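Local atomic coordinates of flagellar motor switch protein FliG (Thermotoga maritima, PDB entry 1LKV), a protein that probably forms part of the switch complex at the base of the flagellar basal body, which sets the direction of rotation and responds to chemotaxis proteins. Residues L139-R144 against G218-A223; E23-I28 against E49-E54; F133-I138 against K206-I211. All blocks are in the same frame, centred on the assembly; numbering follows the deposited sequence.

Contact 1 (L139-R144 against G218-A223)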
ATOM      1  N   LEU A 139      -8.588   3.735 -19.401  1.00 29.27           N
ATOM      2  CA  LEU A 139      -8.706   3.225 -20.760  1.00 30.10           C
ATOM      3  C   LEU A 139     -10.155   3.197 -21.297  1.00 31.09           C
ATOM      4  O   LEU A 139     -10.396   3.459 -22.483  1.00 31.52           O
ATOM      5  CB  LEU A 139      -8.097   1.831 -20.841  1.00 30.14           C
ATOM      6  CG  LEU A 139      -6.573   1.746 -20.934  1.00 29.36           C
ATOM      7  CD1 LEU A 139      -6.076   0.326 -20.689  1.00 28.01           C
ATOM      8  CD2 LEU A 139      -6.128   2.245 -22.273  1.00 27.40           C
ATOM      9  N   LYS A 140     -11.123   2.971 -20.406  1.00 31.42           N
ATOM     10  CA  LYS A 140     -12.515   2.972 -20.795  1.00 31.78           C
ATOM     11  C   LYS A 140     -13.167   4.335 -20.691  1.00 31.67           C
ATOM     12  O   LYS A 140     -14.371   4.448 -20.889  1.00 32.05           O
ATOM     13  CB  LYS A 140     -13.279   1.986 -19.944  1.00 32.11           C
ATOM     14  CG  LYS A 140     -12.818   0.577 -20.150  1.00 35.26           C
ATOM     15  CD  LYS A 140     -13.033  -0.258 -18.891  1.00 39.89           C
ATOM     16  CE  LYS A 140     -12.424  -1.661 -19.069  1.00 42.54           C
ATOM     17  NZ  LYS A 140     -12.816  -2.614 -17.981  1.00 44.36           N
ATOM     18  N   LEU A 141     -12.416   5.366 -20.335  1.00 31.56           N
ATOM     19  CA  LEU A 141     -12.991   6.702 -20.355  1.00 31.97           C
ATOM     20  C   LEU A 141     -12.971   7.226 -21.777  1.00 32.78           C
ATOM     21  O   LEU A 141     -12.106   6.868 -22.558  1.00 33.42           O
ATOM     22  CB  LEU A 141     -12.228   7.662 -19.454  1.00 31.59           C
ATOM     23  CG  LEU A 141     -12.320   7.423 -17.953  1.00 30.45           C
ATOM     24  CD1 LEU A 141     -11.363   8.320 -17.221  1.00 29.12           C
ATOM     25  CD2 LEU A 141     -13.718   7.697 -17.518  1.00 29.59           C
ATOM     26  N   ASP A 142     -13.928   8.058 -22.144  1.00 33.64           N
ATOM     27  CA  ASP A 142     -13.856   8.622 -23.479  1.00 34.73           C
ATOM     28  C   ASP A 142     -12.947   9.843 -23.468  1.00 34.91           C
ATOM     29  O   ASP A 142     -12.638  10.363 -22.408  1.00 35.04           O
ATOM     30  CB  ASP A 142     -15.227   8.929 -24.062  1.00 35.24           C
ATOM     31  CG  ASP A 142     -16.045   9.783 -23.174  1.00 37.20           C
ATOM     32  OD1 ASP A 142     -16.448   9.275 -22.103  1.00 41.61           O
ATOM     33  OD2 ASP A 142     -16.341  10.961 -23.462  1.00 38.95           O
ATOM     34  N   ASP A 143     -12.519  10.264 -24.658  1.00 34.99           N
ATOM     35  CA  ASP A 143     -11.569  11.354 -24.860  1.00 35.03           C
ATOM     36  C   ASP A 143     -11.867  12.659 -24.110  1.00 34.99           C
ATOM     37  O   ASP A 143     -10.968  13.231 -23.504  1.00 35.48           O
ATOM     38  CB  ASP A 143     -11.432  11.649 -26.358  1.00 35.45           C
ATOM     39  CG  ASP A 143     -10.597  10.613 -27.099  1.00 36.22           C
ATOM     40  OD1 ASP A 143     -10.103   9.651 -26.457  1.00 34.95           O
ATOM     41  OD2 ASP A 143     -10.392  10.702 -28.336  1.00 37.01           O
ATOM     42  N   ARG A 144     -13.135  13.069 -24.103  1.00 34.54           N
ATOM     43  CA  ARG A 144     -13.599  14.282 -23.442  1.00 34.17           C
ATOM     44  C   ARG A 144     -13.448  14.187 -21.931  1.00 33.79           C
ATOM     45  O   ARG A 144     -13.091  15.169 -21.252  1.00 33.72           O
ATOM     46  CB  ARG A 144     -15.072  14.491 -23.781  1.00 34.56           C
ATOM     47  CG  ARG A 144     -15.656  15.822 -23.335  1.00 35.93           C
ATOM     48  CD  ARG A 144     -17.166  15.824 -23.271  1.00 38.71           C
ATOM     49  NE  ARG A 144     -17.584  16.253 -21.948  1.00 40.65           N
ATOM     50  CZ  ARG A 144     -18.214  15.482 -21.076  1.00 40.48           C
ATOM     51  NH1 ARG A 144     -18.539  14.234 -21.382  1.00 37.67           N
ATOM     52  NH2 ARG A 144     -18.529  15.980 -19.893  1.00 42.10           N
ATOM     53  N   GLY A 218     -21.411  14.489 -11.963  1.00 22.59           N
ATOM     54  CA  GLY A 218     -22.128  14.224 -13.196  1.00 23.34           C
ATOM     55  C   GLY A 218     -21.443  14.834 -14.385  1.00 23.52           C
ATOM     56  O   GLY A 218     -22.044  15.101 -15.398  1.00 23.42           O
ATOM     57  N   GLU A 219     -20.149  15.023 -14.245  1.00 24.38           N
ATOM     58  CA  GLU A 219     -19.373  15.648 -15.270  1.00 25.09           C
ATOM     59  C   GLU A 219     -18.895  14.595 -16.255  1.00 25.01           C
ATOM     60  O   GLU A 219     -18.716  14.895 -17.407  1.00 24.95           O
ATOM     61  CB  GLU A 219     -18.216  16.395 -14.610  1.00 24.83           C
ATOM     62  CG  GLU A 219     -17.525  17.437 -15.429  1.00 27.02           C
ATOM     63  CD  GLU A 219     -18.212  18.753 -15.332  1.00 28.31           C
ATOM     64  OE1 GLU A 219     -18.803  18.990 -14.292  1.00 28.46           O
ATOM     65  OE2 GLU A 219     -18.163  19.540 -16.295  1.00 30.38           O
ATOM     66  N   ILE A 220     -18.655  13.367 -15.798  1.00 25.65           N
ATOM     67  CA  ILE A 220     -18.181  12.255 -16.660  1.00 26.52           C
ATOM     68  C   ILE A 220     -18.893  10.929 -16.348  1.00 27.56           C
ATOM     69  O   ILE A 220     -19.569  10.824 -15.333  1.00 28.15           O
ATOM     70  CB  ILE A 220     -16.639  12.002 -16.516  1.00 26.26           C
ATOM     71  CG1 ILE A 220     -16.277  11.577 -15.095  1.00 25.60           C
ATOM     72  CG2 ILE A 220     -15.798  13.211 -16.891  1.00 25.81           C
ATOM     73  CD1 ILE A 220     -14.881  11.023 -14.944  1.00 23.11           C
ATOM     74  N   VAL A 221     -18.724   9.915 -17.202  1.00 28.73           N
ATOM     75  CA  VAL A 221     -19.335   8.579 -17.008  1.00 29.84           C
ATOM     76  C   VAL A 221     -18.254   7.512 -16.846  1.00 30.70           C
ATOM     77  O   VAL A 221     -17.284   7.535 -17.560  1.00 30.32           O
ATOM     78  CB  VAL A 221     -20.277   8.210 -18.213  1.00 29.77           C
ATOM     79  CG1 VAL A 221     -20.682   6.739 -18.252  1.00 29.76           C
ATOM     80  CG2 VAL A 221     -21.527   9.011 -18.150  1.00 30.12           C
ATOM     81  N   ILE A 222     -18.382   6.606 -15.878  1.00 32.72           N
ATOM     82  CA  ILE A 222     -17.444   5.498 -15.769  1.00 34.31           C
ATOM     83  C   ILE A 222     -18.084   4.253 -16.351  1.00 36.08           C
ATOM     84  O   ILE A 222     -19.010   3.709 -15.769  1.00 36.54           O
ATOM     85  CB  ILE A 222     -17.107   5.267 -14.344  1.00 33.90           C
ATOM     86  CG1 ILE A 222     -16.507   6.537 -13.756  1.00 33.67           C
ATOM     87  CG2 ILE A 222     -16.137   4.142 -14.255  1.00 34.60           C
ATOM     88  CD1 ILE A 222     -16.160   6.415 -12.301  1.00 33.61           C
ATOM     89  N   ALA A 223     -17.554   3.816 -17.488  1.00 38.52           N
ATOM     90  CA  ALA A 223     -18.108   2.760 -18.368  1.00 40.89           C
ATOM     91  C   ALA A 223     -18.860   1.499 -17.893  1.00 42.61           C
ATOM     92  O   ALA A 223     -19.994   1.289 -18.355  1.00 43.42           O
ATOM     93  CB  ALA A 223     -17.074   2.366 -19.412  1.00 40.89           C
TER
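Lys140 and Ala223 mark the nearest backbone approach, their CA atoms 6.1 Å apart, and from there the two segments run in roughly opposite directions, at 153° to each other. Leu141 lies across from Ile222, whereas Arg144 and Ile220, the facing pair farther along, are already 8.4 Å apart from CA to CA, so the backbones splay toward Arg144. Neither segment is a strand and no backbone-to-backbone hydrogen bond joins them; side chains bridge the widening gap. At the narrow end Ala223 directs its methyl at Lys140, with CB 3.7 Å from Lys140 O and 3.9 Å from Lys140 CB, while the extended lysine chain leads off from the contact. In the middle, one branch of Leu141 does the touching: Leu141 CD2 rests 3.6 Å from Val221 O. More loosely, Leu141 CD2 lies 4.4 Å from Ile220 CD1. Arg144 spans the wide end. Its CG lies anti to the backbone N (chi1 -171°), and a bend at the third torsion carries the guanidinium over to the backbone of Glu219, where NH2 donates to Glu219 O at 2.7 Å. The carbonyl is met nearly along the C=O axis, but the bond is bent (136° at the hydrogen) and the oxygen sits tilted out of the guanidinium plane. The Glu219 carboxylate does not join this bond; with OE2 5.1 Å from Arg144 NH2, it could at most add a diffuse attraction. Gly218, with positive phi, closes helix 197-216 in a Schellman motif and releases the chain into this segment. Ile220 then turns back onto Ile211 and Glu215 of that helix and also touches Ser145, while Leu141 packs on Ile146, so the chain's C-terminal tail runs between helix 197-216 and helix 143-150.

Contact 2 (E23-I28 against E49-E54)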
ATOM      1  N   GLU A  23      27.994  -5.397  22.300  1.00 45.50           N
ATOM      2  CA  GLU A  23      27.103  -5.123  23.407  1.00 43.88           C
ATOM      3  C   GLU A  23      27.452  -5.924  24.650  1.00 42.23           C
ATOM      4  O   GLU A  23      28.297  -6.812  24.638  1.00 41.97           O
ATOM      5  CB  GLU A  23      25.645  -5.321  23.035  1.00 44.10           C
ATOM      6  CG  GLU A  23      25.143  -4.434  21.907  1.00 46.39           C
ATOM      7  CD  GLU A  23      25.671  -3.000  21.961  1.00 49.19           C
ATOM      8  OE1 GLU A  23      26.463  -2.645  21.056  1.00 51.38           O
ATOM      9  OE2 GLU A  23      25.299  -2.219  22.880  1.00 49.15           O
ATOM     10  N   HIS A  24      26.811  -5.548  25.742  1.00 40.51           N
ATOM     11  CA  HIS A  24      26.948  -6.236  27.015  1.00 38.78           C
ATOM     12  C   HIS A  24      25.989  -7.442  27.000  1.00 37.34           C
ATOM     13  O   HIS A  24      24.903  -7.368  26.342  1.00 37.72           O
ATOM     14  CB  HIS A  24      26.572  -5.277  28.150  1.00 38.97           C
ATOM     15  CG  HIS A  24      27.556  -4.166  28.355  1.00 40.53           C
ATOM     16  ND1 HIS A  24      27.335  -3.132  29.238  1.00 41.93           N
ATOM     17  CD2 HIS A  24      28.774  -3.933  27.801  1.00 41.94           C
ATOM     18  CE1 HIS A  24      28.370  -2.310  29.215  1.00 42.46           C
ATOM     19  NE2 HIS A  24      29.251  -2.766  28.342  1.00 41.96           N
ATOM     20  N   PRO A  25      26.366  -8.548  27.672  1.00 35.36           N
ATOM     21  CA  PRO A  25      25.522  -9.760  27.765  1.00 33.56           C
ATOM     22  C   PRO A  25      24.026  -9.622  28.043  1.00 31.65           C
ATOM     23  O   PRO A  25      23.294 -10.333  27.392  1.00 31.75           O
ATOM     24  CB  PRO A  25      26.169 -10.537  28.912  1.00 33.60           C
ATOM     25  CG  PRO A  25      27.546 -10.217  28.799  1.00 34.17           C
ATOM     26  CD  PRO A  25      27.660  -8.788  28.330  1.00 34.88           C
ATOM     27  N   GLN A  26      23.591  -8.723  28.919  1.00 29.43           N
ATOM     28  CA  GLN A  26      22.166  -8.601  29.217  1.00 27.37           C
ATOM     29  C   GLN A  26      21.383  -7.973  28.064  1.00 26.71           C
ATOM     30  O   GLN A  26      20.268  -8.396  27.769  1.00 26.73           O
ATOM     31  CB  GLN A  26      21.950  -7.919  30.572  1.00 26.91           C
ATOM     32  CG  GLN A  26      20.524  -7.634  31.008  1.00 26.58           C
ATOM     33  CD  GLN A  26      19.828  -8.776  31.710  1.00 26.02           C
ATOM     34  OE1 GLN A  26      20.137  -9.937  31.486  1.00 27.44           O
ATOM     35  NE2 GLN A  26      18.867  -8.444  32.562  1.00 24.57           N
ATOM     36  N   THR A  27      22.019  -7.044  27.352  1.00 25.56           N
ATOM     37  CA  THR A  27      21.448  -6.422  26.152  1.00 24.17           C
ATOM     38  C   THR A  27      21.405  -7.419  25.000  1.00 23.65           C
ATOM     39  O   THR A  27      20.468  -7.392  24.235  1.00 24.12           O
ATOM     40  CB  THR A  27      22.276  -5.197  25.780  1.00 23.96           C
ATOM     41  OG1 THR A  27      22.269  -4.298  26.884  1.00 25.69           O
ATOM     42  CG2 THR A  27      21.700  -4.348  24.660  1.00 22.52           C
ATOM     43  N   ILE A  28      22.380  -8.324  24.908  1.00 22.91           N
ATOM     44  CA  ILE A  28      22.380  -9.357  23.864  1.00 22.38           C
ATOM     45  C   ILE A  28      21.303 -10.391  24.186  1.00 22.58           C
ATOM     46  O   ILE A  28      20.562 -10.827  23.296  1.00 22.16           O
ATOM     47  CB  ILE A  28      23.749  -9.999  23.724  1.00 21.99           C
ATOM     48  CG1 ILE A  28      24.736  -8.938  23.319  1.00 21.86           C
ATOM     49  CG2 ILE A  28      23.775 -11.032  22.635  1.00 21.53           C
ATOM     50  CD1 ILE A  28      26.149  -9.275  23.636  1.00 21.48           C
ATOM     51  N   GLU A  49      33.759 -16.044  21.307  1.00 37.66           N
ATOM     52  CA  GLU A  49      33.734 -17.170  22.270  1.00 38.38           C
ATOM     53  C   GLU A  49      33.651 -16.798  23.756  1.00 38.05           C
ATOM     54  O   GLU A  49      33.015 -17.484  24.550  1.00 38.33           O
ATOM     55  CB  GLU A  49      34.945 -18.108  22.050  1.00 38.52           C
ATOM     56  CG  GLU A  49      35.413 -18.280  20.598  1.00 40.95           C
ATOM     57  CD  GLU A  49      35.065 -19.633  19.958  1.00 43.15           C
ATOM     58  OE1 GLU A  49      35.885 -20.581  20.022  1.00 43.31           O
ATOM     59  OE2 GLU A  49      33.983 -19.747  19.347  1.00 44.87           O
ATOM     60  N   GLU A  50      34.244 -15.667  24.098  1.00 37.83           N
ATOM     61  CA  GLU A  50      34.305 -15.168  25.458  1.00 38.07           C
ATOM     62  C   GLU A  50      32.982 -14.576  25.936  1.00 36.69           C
ATOM     63  O   GLU A  50      32.752 -14.443  27.138  1.00 37.02           O
ATOM     64  CB  GLU A  50      35.407 -14.111  25.536  1.00 38.83           C
ATOM     65  CG  GLU A  50      36.531 -14.382  24.534  1.00 43.11           C
ATOM     66  CD  GLU A  50      36.962 -13.140  23.753  1.00 48.22           C
ATOM     67  OE1 GLU A  50      36.388 -12.036  23.967  1.00 50.00           O
ATOM     68  OE2 GLU A  50      37.893 -13.264  22.923  1.00 49.18           O
ATOM     69  N   LEU A  51      32.112 -14.224  25.003  1.00 34.79           N
ATOM     70  CA  LEU A  51      30.833 -13.668  25.375  1.00 33.06           C
ATOM     71  C   LEU A  51      29.731 -14.700  25.452  1.00 31.81           C
ATOM     72  O   LEU A  51      28.712 -14.453  26.081  1.00 31.38           O
ATOM     73  CB  LEU A  51      30.410 -12.655  24.338  1.00 33.13           C
ATOM     74  CG  LEU A  51      30.766 -11.217  24.633  1.00 32.94           C
ATOM     75  CD1 LEU A  51      29.958 -10.334  23.703  1.00 32.56           C
ATOM     76  CD2 LEU A  51      30.584 -10.823  26.104  1.00 33.71           C
ATOM     77  N   GLN A  52      29.969 -15.843  24.816  1.00 30.22           N
ATOM     78  CA  GLN A  52      28.968 -16.874  24.580  1.00 28.96           C
ATOM     79  C   GLN A  52      28.268 -17.462  25.752  1.00 27.87           C
ATOM     80  O   GLN A  52      27.066 -17.333  25.844  1.00 28.13           O
ATOM     81  CB  GLN A  52      29.534 -17.968  23.708  1.00 29.20           C
ATOM     82  CG  GLN A  52      29.906 -17.463  22.361  1.00 31.18           C
ATOM     83  CD  GLN A  52      30.086 -18.570  21.375  1.00 35.64           C
ATOM     84  OE1 GLN A  52      30.442 -19.676  21.739  1.00 37.87           O
ATOM     85  NE2 GLN A  52      29.847 -18.282  20.117  1.00 37.38           N
ATOM     86  N   THR A  53      29.013 -18.080  26.653  1.00 27.05           N
ATOM     87  CA  THR A  53      28.461 -18.674  27.868  1.00 25.73           C
ATOM     88  C   THR A  53      27.599 -17.716  28.692  1.00 25.42           C
ATOM     89  O   THR A  53      26.440 -18.012  28.999  1.00 25.28           O
ATOM     90  CB  THR A  53      29.570 -19.311  28.701  1.00 25.08           C
ATOM     91  OG1 THR A  53      29.881 -20.579  28.130  1.00 24.66           O
ATOM     92  CG2 THR A  53      29.070 -19.697  30.065  1.00 24.77           C
ATOM     93  N   GLU A  54      28.117 -16.520  28.918  1.00 25.72           N
ATOM     94  CA  GLU A  54      27.410 -15.504  29.705  1.00 25.53           C
ATOM     95  C   GLU A  54      26.155 -14.943  29.014  1.00 24.42           C
ATOM     96  O   GLU A  54      25.229 -14.569  29.699  1.00 24.70           O
ATOM     97  CB  GLU A  54      28.405 -14.437  30.225  1.00 25.73           C
ATOM     98  CG  GLU A  54      27.875 -13.279  31.072  1.00 29.43           C
ATOM     99  CD  GLU A  54      27.525 -13.610  32.531  1.00 33.58           C
ATOM    100  OE1 GLU A  54      27.681 -14.771  32.981  1.00 35.58           O
ATOM    101  OE2 GLU A  54      27.081 -12.671  33.244  1.00 33.99           O
TER
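The puckered pyrrolidine ring of Pro25 is the one ring to enter this contact, and it meets helix 49-65 through its outer CB and CG corners. CG lies 3.8 Å from Glu54 CG and 4.1 Å from Leu51 CD2, and the neighbouring CB also reaches Glu54 CG. The Glu54 carboxylate, a flat group, takes no part in this touching, which falls to the aliphatic part of its chain: CG is set anti to the backbone N (chi1 180°), which lays it beside the proline, and a bend at the next torsion turns the acid group aside. Leu51 divides its two methyls between partners. While CD2 serves Pro25, CD1 meets Ile28 CD1 at 4.0 Å and lies equally far from Glu23 O; the leucine crosses both Pro25 and Ile28 at about a right angle. No hydrogen bond spans the interface, which is small and near the surface, and only Ile28 among the touching residues is buried, continuing inward onto Val55 and Leu47. On its own side, Pro25 opens helix 25-32 directly after His24 at the N-cap, and Ile28 N donates to His24 O at 3.1 Å, closing the first turn. Glu54 OE2 forms a long, weak ion pair with Arg58, on which Gln26 also packs. Glu23, His24, Pro25, Gln26 and Arg58 all belong to the EHPQR motif, important for interaction with FliM. The packing of Pro25 against Leu51 and Glu54 joins the start of helix 25-32 to helix 49-65, which bears Arg58, and so brings together the two parts of the motif in the FliG middle domain.

Contact 3 (F133-I138 against K206-I211)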
ATOM      1  N   PHE A 133     -13.635   1.702  -9.423  1.00 20.14           N
ATOM      2  CA  PHE A 133     -12.654   2.307 -10.315  1.00 19.70           C
ATOM      3  C   PHE A 133     -11.268   2.115  -9.791  1.00 20.51           C
ATOM      4  O   PHE A 133     -10.983   2.272  -8.616  1.00 20.56           O
ATOM      5  CB  PHE A 133     -12.927   3.791 -10.471  1.00 19.51           C
ATOM      6  CG  PHE A 133     -12.269   4.420 -11.668  1.00 18.50           C
ATOM      7  CD1 PHE A 133     -12.962   4.528 -12.843  1.00 16.45           C
ATOM      8  CD2 PHE A 133     -10.987   4.963 -11.600  1.00 16.10           C
ATOM      9  CE1 PHE A 133     -12.411   5.125 -13.944  1.00 15.68           C
ATOM     10  CE2 PHE A 133     -10.423   5.523 -12.696  1.00 16.08           C
ATOM     11  CZ  PHE A 133     -11.131   5.605 -13.883  1.00 15.11           C
ATOM     12  N   VAL A 134     -10.409   1.753 -10.707  1.00 21.41           N
ATOM     13  CA  VAL A 134      -9.047   1.380 -10.410  1.00 22.14           C
ATOM     14  C   VAL A 134      -8.256   2.088 -11.526  1.00 23.15           C
ATOM     15  O   VAL A 134      -8.858   2.401 -12.547  1.00 23.77           O
ATOM     16  CB  VAL A 134      -9.051  -0.164 -10.348  1.00 21.66           C
ATOM     17  CG1 VAL A 134      -8.002  -0.825 -11.176  1.00 22.97           C
ATOM     18  CG2 VAL A 134      -9.046  -0.640  -8.913  1.00 21.46           C
ATOM     19  N   PHE A 135      -6.966   2.400 -11.333  1.00 23.90           N
ATOM     20  CA  PHE A 135      -6.205   3.237 -12.289  1.00 24.44           C
ATOM     21  C   PHE A 135      -6.270   2.915 -13.775  1.00 25.54           C
ATOM     22  O   PHE A 135      -6.436   3.813 -14.577  1.00 25.89           O
ATOM     23  CB  PHE A 135      -4.749   3.385 -11.875  1.00 23.92           C
ATOM     24  CG  PHE A 135      -4.060   4.524 -12.540  1.00 22.55           C
ATOM     25  CD1 PHE A 135      -4.433   5.825 -12.258  1.00 22.99           C
ATOM     26  CD2 PHE A 135      -3.058   4.307 -13.471  1.00 20.72           C
ATOM     27  CE1 PHE A 135      -3.778   6.894 -12.871  1.00 22.67           C
ATOM     28  CE2 PHE A 135      -2.421   5.359 -14.087  1.00 18.92           C
ATOM     29  CZ  PHE A 135      -2.783   6.646 -13.798  1.00 20.34           C
ATOM     30  N   GLU A 136      -6.240   1.636 -14.130  1.00 26.99           N
ATOM     31  CA  GLU A 136      -6.303   1.212 -15.539  1.00 27.94           C
ATOM     32  C   GLU A 136      -7.646   1.411 -16.226  1.00 27.87           C
ATOM     33  O   GLU A 136      -7.704   1.369 -17.464  1.00 28.09           O
ATOM     34  CB  GLU A 136      -5.930  -0.248 -15.652  1.00 28.45           C
ATOM     35  CG  GLU A 136      -4.663  -0.576 -14.895  1.00 32.54           C
ATOM     36  CD  GLU A 136      -3.440   0.002 -15.586  1.00 37.60           C
ATOM     37  OE1 GLU A 136      -3.399  -0.060 -16.855  1.00 39.70           O
ATOM     38  OE2 GLU A 136      -2.529   0.507 -14.866  1.00 38.12           O
ATOM     39  N   ASP A 137      -8.703   1.688 -15.439  1.00 27.49           N
ATOM     40  CA  ASP A 137     -10.050   1.958 -15.962  1.00 27.14           C
ATOM     41  C   ASP A 137     -10.153   3.269 -16.759  1.00 27.45           C
ATOM     42  O   ASP A 137     -11.154   3.486 -17.426  1.00 28.06           O
ATOM     43  CB  ASP A 137     -11.146   1.897 -14.886  1.00 26.63           C
ATOM     44  CG  ASP A 137     -11.293   0.512 -14.225  1.00 26.97           C
ATOM     45  OD1 ASP A 137     -11.075  -0.541 -14.874  1.00 24.88           O
ATOM     46  OD2 ASP A 137     -11.663   0.389 -13.035  1.00 27.23           O
ATOM     47  N   ILE A 138      -9.105   4.102 -16.728  1.00 27.59           N
ATOM     48  CA  ILE A 138      -8.956   5.302 -17.554  1.00 27.76           C
ATOM     49  C   ILE A 138      -9.032   4.947 -19.046  1.00 28.72           C
ATOM     50  O   ILE A 138      -9.574   5.718 -19.844  1.00 29.04           O
ATOM     51  CB  ILE A 138      -7.624   6.008 -17.204  1.00 27.42           C
ATOM     52  CG1 ILE A 138      -7.725   6.675 -15.836  1.00 27.42           C
ATOM     53  CG2 ILE A 138      -7.234   7.075 -18.206  1.00 26.03           C
ATOM     54  CD1 ILE A 138      -6.437   7.290 -15.357  1.00 24.81           C
ATOM     55  N   LYS A 206      -4.514  10.121  -6.259  1.00 29.94           N
ATOM     56  CA  LYS A 206      -4.835  11.541  -6.416  1.00 29.16           C
ATOM     57  C   LYS A 206      -5.677  11.715  -7.664  1.00 28.13           C
ATOM     58  O   LYS A 206      -6.688  12.418  -7.614  1.00 28.57           O
ATOM     59  CB  LYS A 206      -3.571  12.423  -6.536  1.00 29.66           C
ATOM     60  CG  LYS A 206      -3.112  13.162  -5.270  1.00 31.88           C
ATOM     61  CD  LYS A 206      -1.675  13.731  -5.391  1.00 38.31           C
ATOM     62  CE  LYS A 206      -0.594  12.805  -4.714  1.00 40.40           C
ATOM     63  NZ  LYS A 206       0.850  13.018  -5.167  1.00 37.40           N
ATOM     64  N   ILE A 207      -5.280  11.037  -8.750  1.00 26.53           N
ATOM     65  CA  ILE A 207      -6.027  11.049 -10.006  1.00 25.12           C
ATOM     66  C   ILE A 207      -7.344  10.302  -9.849  1.00 24.58           C
ATOM     67  O   ILE A 207      -8.377  10.775 -10.315  1.00 24.81           O
ATOM     68  CB  ILE A 207      -5.182  10.476 -11.180  1.00 24.90           C
ATOM     69  CG1 ILE A 207      -3.920  11.303 -11.331  1.00 24.69           C
ATOM     70  CG2 ILE A 207      -5.952  10.481 -12.501  1.00 23.27           C
ATOM     71  CD1 ILE A 207      -3.069  10.978 -12.533  1.00 25.35           C
ATOM     72  N   ILE A 208      -7.313   9.186  -9.130  1.00 23.60           N
ATOM     73  CA  ILE A 208      -8.501   8.371  -8.945  1.00 22.86           C
ATOM     74  C   ILE A 208      -9.615   9.167  -8.272  1.00 22.97           C
ATOM     75  O   ILE A 208     -10.722   9.239  -8.811  1.00 23.06           O
ATOM     76  CB  ILE A 208      -8.151   7.084  -8.229  1.00 22.85           C
ATOM     77  CG1 ILE A 208      -7.501   6.128  -9.230  1.00 22.80           C
ATOM     78  CG2 ILE A 208      -9.383   6.423  -7.664  1.00 20.84           C
ATOM     79  CD1 ILE A 208      -6.903   4.884  -8.611  1.00 22.65           C
ATOM     80  N   ASN A 209      -9.265   9.892  -7.212  1.00 22.60           N
ATOM     81  CA  ASN A 209     -10.183  10.791  -6.530  1.00 22.13           C
ATOM     82  C   ASN A 209     -10.722  11.930  -7.385  1.00 21.80           C
ATOM     83  O   ASN A 209     -11.814  12.395  -7.124  1.00 22.54           O
ATOM     84  CB  ASN A 209      -9.499  11.408  -5.315  1.00 22.56           C
ATOM     85  CG  ASN A 209      -9.125  10.375  -4.275  1.00 23.07           C
ATOM     86  OD1 ASN A 209      -9.747   9.304  -4.175  1.00 24.38           O
ATOM     87  ND2 ASN A 209      -8.118  10.690  -3.484  1.00 22.57           N
ATOM     88  N   ILE A 210      -9.979  12.364  -8.403  1.00 21.00           N
ATOM     89  CA  ILE A 210     -10.415  13.449  -9.262  1.00 20.34           C
ATOM     90  C   ILE A 210     -11.459  12.952 -10.197  1.00 19.82           C
ATOM     91  O   ILE A 210     -12.481  13.619 -10.387  1.00 20.88           O
ATOM     92  CB  ILE A 210      -9.232  14.018 -10.019  1.00 20.79           C
ATOM     93  CG1 ILE A 210      -8.409  14.909  -9.093  1.00 20.33           C
ATOM     94  CG2 ILE A 210      -9.665  14.794 -11.269  1.00 21.53           C
ATOM     95  CD1 ILE A 210      -7.249  15.566  -9.794  1.00 21.85           C
ATOM     96  N   ILE A 211     -11.239  11.731 -10.690  1.00 18.83           N
ATOM     97  CA  ILE A 211     -12.166  11.030 -11.574  1.00 17.49           C
ATOM     98  C   ILE A 211     -13.429  10.737 -10.795  1.00 17.78           C
ATOM     99  O   ILE A 211     -14.523  10.940 -11.284  1.00 18.70           O
ATOM    100  CB  ILE A 211     -11.507   9.733 -12.088  1.00 17.12           C
ATOM    101  CG1 ILE A 211     -10.347  10.094 -12.987  1.00 15.93           C
ATOM    102  CG2 ILE A 211     -12.467   8.848 -12.843  1.00 15.45           C
ATOM    103  CD1 ILE A 211      -9.523   8.989 -13.432  1.00 13.29           C
TER
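Phe135 and Ile208 bring segment 133-138, a loop that runs into a 3-10 turn, and helix 197-216 to a CA-to-CA distance of 6.5 Å, the nearest backbone approach here, and the helix offers Ile207, Ile208 and Ile211 to this segment. The Phe133 ring is held between two aliphatic groups. Ile211 CG2 lies over one face in a CH-pi contact, 3.9 Å from the ring centroid and 21° off its normal, and Asp137 CB covers the opposite face. Ile208 CG1 stands at the ring's edge. The other arm of Ile211 ends in CD1, 3.7 Å from Phe133 CE2 and 3.8 Å from Ile138 CG1, wedged between the two residues. Phe135, its ring swung anti to the backbone N (chi1 -162°), presents an edge to the helix, with CE1 4.2 Å from Ile207 CD1, while Ile208 CD1 lies against the Phe135 backbone N at 3.7 Å. An alanine in place of Phe133 would remove the face on which Ile211 CG2 rests, and is likely to leave a gap between that isoleucine and Asp137. The turn also has a polar brace of its own: Val134 N donates to Asp137 OD2 at 3.0 Å from above the carboxylate plane. With no hydrogen bond or salt bridge across the interface, and nearly all touching residues buried, the attachment probably depends on shape fit and exclusion of water.

Overall arrangement
From the N terminus, contact 2 comes first, closing a loop of 20 intervening residues and tying helix 25-32 to helix 49-65 in the middle domain. It is complete before either of the others begins, and its centre lies about 66 Å from that of contact 1 and about 55 Å from that of contact 3. In the C-terminal domain, 133-138 and 139-144 follow one another directly and find their partners far along the chain, in helix 197-216 and the tail after it, so contacts 3 and 1 cross. Their centres are about 11 Å apart, and they meet where Ile222 packs on Phe133 and Leu141 on Ile211, making one continuous region.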